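Local coordinates for sensor protein (Shewanella oneidensis, PDB 3LIC), which is a putative membrane-spanning sensor histidine kinase whose extracellular domain probably detects signals outside the cell for a two-component system, at residues 184-189 and 255-260. Numbering follows the deposited sequence.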
ATOM      1  N   VAL A 184      12.554   1.533   2.032  1.00 16.57           N
ATOM      2  CA  VAL A 184      11.969   0.589   1.113  1.00 16.99           C
ATOM      3  C   VAL A 184      10.899  -0.198   1.891  1.00 16.83           C
ATOM      4  O   VAL A 184      11.062  -0.474   3.077  1.00 16.86           O
ATOM      5  CB  VAL A 184      13.045  -0.380   0.499  1.00 17.96           C
ATOM      6  CG1 VAL A 184      12.390  -1.567  -0.236  1.00 16.59           C
ATOM      7  CG2 VAL A 184      13.887   0.347  -0.430  1.00 17.98           C
ATOM      8  N   VAL A 185       9.793  -0.514   1.237  1.00 16.79           N
ATOM      9  CA  VAL A 185       8.777  -1.390   1.812  1.00 17.38           C
ATOM     10  C   VAL A 185       8.593  -2.546   0.842  1.00 17.44           C
ATOM     11  O   VAL A 185       8.492  -2.347  -0.377  1.00 19.75           O
ATOM     12  CB  VAL A 185       7.397  -0.686   2.026  1.00 17.52           C
ATOM     13  CG1 VAL A 185       6.427  -1.663   2.754  1.00 17.22           C
ATOM     14  CG2 VAL A 185       7.518   0.573   2.858  1.00 16.01           C
ATOM     15  N   LEU A 186       8.586  -3.745   1.367  1.00 17.40           N
ATOM     16  CA  LEU A 186       8.449  -4.939   0.545  1.00 17.55           C
ATOM     17  C   LEU A 186       7.213  -5.656   1.076  1.00 17.50           C
ATOM     18  O   LEU A 186       6.966  -5.603   2.257  1.00 17.08           O
ATOM     19  CB  LEU A 186       9.650  -5.823   0.798  1.00 17.56           C
ATOM     20  CG  LEU A 186      11.016  -5.280   0.439  1.00 18.64           C
ATOM     21  CD1 LEU A 186      12.097  -6.342   0.883  1.00 15.58           C
ATOM     22  CD2 LEU A 186      11.022  -5.062  -1.090  1.00 19.63           C
ATOM     23  N   ASP A 187       6.422  -6.286   0.221  1.00 18.99           N
ATOM     24  CA  ASP A 187       5.371  -7.131   0.693  1.00 21.64           C
ATOM     25  C   ASP A 187       5.962  -8.469   1.258  1.00 23.27           C
ATOM     26  O   ASP A 187       7.154  -8.617   1.401  1.00 22.56           O
ATOM     27  CB  ASP A 187       4.351  -7.385  -0.407  1.00 20.97           C
ATOM     28  CG  ASP A 187       4.847  -8.341  -1.462  1.00 23.61           C
ATOM     29  OD1 ASP A 187       5.903  -8.978  -1.316  1.00 26.15           O
ATOM     30  OD2 ASP A 187       4.165  -8.466  -2.493  1.00 25.83           O
ATOM     31  N   ASP A 188       5.105  -9.421   1.583  1.00 25.60           N
ATOM     32  CA  ASP A 188       5.533 -10.664   2.228  1.00 28.07           C
ATOM     33  C   ASP A 188       6.267 -11.550   1.226  1.00 29.41           C
ATOM     34  O   ASP A 188       6.994 -12.461   1.628  1.00 29.45           O
ATOM     35  CB  ASP A 188       4.332 -11.425   2.774  1.00 28.62           C
ATOM     36  CG  ASP A 188       3.246 -11.578   1.738  1.00 30.64           C
ATOM     37  OD1 ASP A 188       2.744 -10.546   1.237  1.00 32.92           O
ATOM     38  OD2 ASP A 188       2.923 -12.715   1.382  1.00 32.99           O
ATOM     39  N   GLN A 189       6.124 -11.271  -0.067  1.00 29.56           N
ATOM     40  CA  GLN A 189       6.817 -12.092  -1.030  1.00 30.57           C
ATOM     41  C   GLN A 189       8.086 -11.391  -1.410  1.00 29.79           C
ATOM     42  O   GLN A 189       8.801 -11.839  -2.288  1.00 29.48           O
ATOM     43  CB  GLN A 189       5.987 -12.267  -2.308  1.00 32.16           C
ATOM     44  CG  GLN A 189       4.647 -12.963  -2.104  1.00 37.40           C
ATOM     45  CD  GLN A 189       4.816 -14.444  -1.694  1.00 44.44           C
ATOM     46  OE1 GLN A 189       4.004 -14.976  -0.934  1.00 49.85           O
ATOM     47  NE2 GLN A 189       5.879 -15.106  -2.193  1.00 42.85           N
ATOM     48  N   ARG A 255       7.800  -6.105   4.967  1.00 20.48           N
ATOM     49  CA  ARG A 255       9.045  -5.549   5.508  1.00 21.11           C
ATOM     50  C   ARG A 255       9.244  -4.029   5.307  1.00 20.78           C
ATOM     51  O   ARG A 255       8.964  -3.468   4.246  1.00 20.95           O
ATOM     52  CB  ARG A 255      10.257  -6.242   4.898  1.00 21.42           C
ATOM     53  CG  ARG A 255      10.815  -7.431   5.719  1.00 23.43           C
ATOM     54  CD  ARG A 255       9.911  -8.641   5.654  1.00 25.84           C
ATOM     55  NE  ARG A 255       9.477  -8.992   4.296  1.00 26.50           N
ATOM     56  CZ  ARG A 255      10.200  -9.672   3.413  1.00 28.29           C
ATOM     57  NH1 ARG A 255      11.431 -10.052   3.706  1.00 26.27           N
ATOM     58  NH2 ARG A 255       9.684  -9.947   2.212  1.00 26.97           N
ATOM     59  N   VAL A 256       9.817  -3.380   6.308  1.00 20.36           N
ATOM     60  CA  VAL A 256      10.218  -2.020   6.142  1.00 19.25           C
ATOM     61  C   VAL A 256      11.699  -2.082   6.211  1.00 19.45           C
ATOM     62  O   VAL A 256      12.237  -2.708   7.125  1.00 19.51           O
ATOM     63  CB  VAL A 256       9.695  -1.167   7.285  1.00 19.90           C
ATOM     64  CG1 VAL A 256      10.412   0.180   7.319  1.00 16.55           C
ATOM     65  CG2 VAL A 256       8.160  -0.978   7.106  1.00 19.78           C
ATOM     66  N   VAL A 257      12.361  -1.476   5.234  1.00 19.10           N
ATOM     67  CA  VAL A 257      13.813  -1.392   5.241  1.00 19.83           C
ATOM     68  C   VAL A 257      14.248   0.066   5.392  1.00 20.20           C
ATOM     69  O   VAL A 257      13.851   0.904   4.596  1.00 19.91           O
ATOM     70  CB  VAL A 257      14.393  -1.903   3.910  1.00 20.03           C
ATOM     71  CG1 VAL A 257      15.950  -1.881   3.945  1.00 20.97           C
ATOM     72  CG2 VAL A 257      13.835  -3.294   3.580  1.00 20.05           C
ATOM     73  N   VAL A 258      15.039   0.363   6.413  1.00 20.59           N
ATOM     74  CA  VAL A 258      15.670   1.695   6.551  1.00 21.93           C
ATOM     75  C   VAL A 258      17.164   1.559   6.211  1.00 22.40           C
ATOM     76  O   VAL A 258      17.860   0.697   6.731  1.00 23.00           O
ATOM     77  CB  VAL A 258      15.545   2.238   7.997  1.00 22.05           C
ATOM     78  CG1 VAL A 258      16.209   3.637   8.112  1.00 22.28           C
ATOM     79  CG2 VAL A 258      14.048   2.274   8.444  1.00 22.34           C
HETATM   80  N   MSE A 259      17.651   2.393   5.320  1.00 23.96           N
HETATM   81  CA  MSE A 259      19.020   2.290   4.825  1.00 24.97           C
HETATM   82  C   MSE A 259      19.516   3.708   4.655  1.00 24.33           C
HETATM   83  O   MSE A 259      18.765   4.562   4.166  1.00 23.95           O
HETATM   84  CB  MSE A 259      19.045   1.562   3.496  1.00 24.89           C
HETATM   85  CG  MSE A 259      18.401   2.329   2.413  1.00 33.42           C
HETATM   86 SE   MSE A 259      17.587   1.162   1.037  1.00 58.37          SE
HETATM   87  CE  MSE A 259      15.769   1.221   1.708  1.00 51.66           C
ATOM     88  N   VAL A 260      20.760   3.970   5.077  1.00 24.13           N
ATOM     89  CA  VAL A 260      21.385   5.286   4.895  1.00 23.17           C
ATOM     90  C   VAL A 260      22.814   5.068   4.373  1.00 22.84           C
ATOM     91  O   VAL A 260      23.483   4.109   4.759  1.00 22.09           O
ATOM     92  CB  VAL A 260      21.407   6.063   6.230  1.00 24.58           C
ATOM     93  CG1 VAL A 260      21.939   7.527   6.061  1.00 23.40           C
ATOM     94  CG2 VAL A 260      20.027   6.031   6.900  1.00 22.47           C
TER
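Val184 and Val257 face each other as a hydrogen-bonded antiparallel pair, joined by two nearly straight backbone hydrogen bonds: Val184 N to Val257 O at 2.9 Å and Val257 N to Val184 O at 2.7 Å. Leu186 and Arg255 form the next such pair, and between these two pairs Val185 and Val256 make a non-hydrogen-bonded pair, where Val185 CA lies 3.2 Å from Arg255 O in a CA-H...O contact. On the face carrying Val184, Leu186, Arg255 and Val257, the two valines stand shoulder to shoulder as a shallow ridge, Val184 CB to Val257 CB 4.0 Å, and Leu186 CD1 lies loosely beside Val257 CG2 at 4.4 Å. The bent selenomethionine Met259 points toward Val184, its selenium beside Val184 CG2 (4.1 Å); the position of its methyl is doubtful. On the other face Val185 and Val256 present a smaller pair of bumps, which both pack on Leu25 of the long helix 2-46. Arg255 bends at chi2 and chi3 (72° and 48°), folding its chain toward the turn after strand 183-186. NH2 thereby donates a hydrogen bond to Asp187 O (3.0 Å), which lies in the guanidinium plane, while NH1 hydrogen-bonds to Leu224 O. The turn is shaped by Asp187 OD1, which accepts from Gln189 N (2.6 Å), making an Asx turn, and also from Arg191 N. The two strands are neighbours inside the five-stranded antiparallel sheet of the half near both chain ends, probably the membrane-proximal one, of this PDC sensor. Chemically, the contact joins an apolar valine-leucine surface to a buried arginine; the carbonyls of Asp187 and Leu224 probably help to offset its charge, the nearby Asp187 carboxylate likely adding to this without a salt bridge.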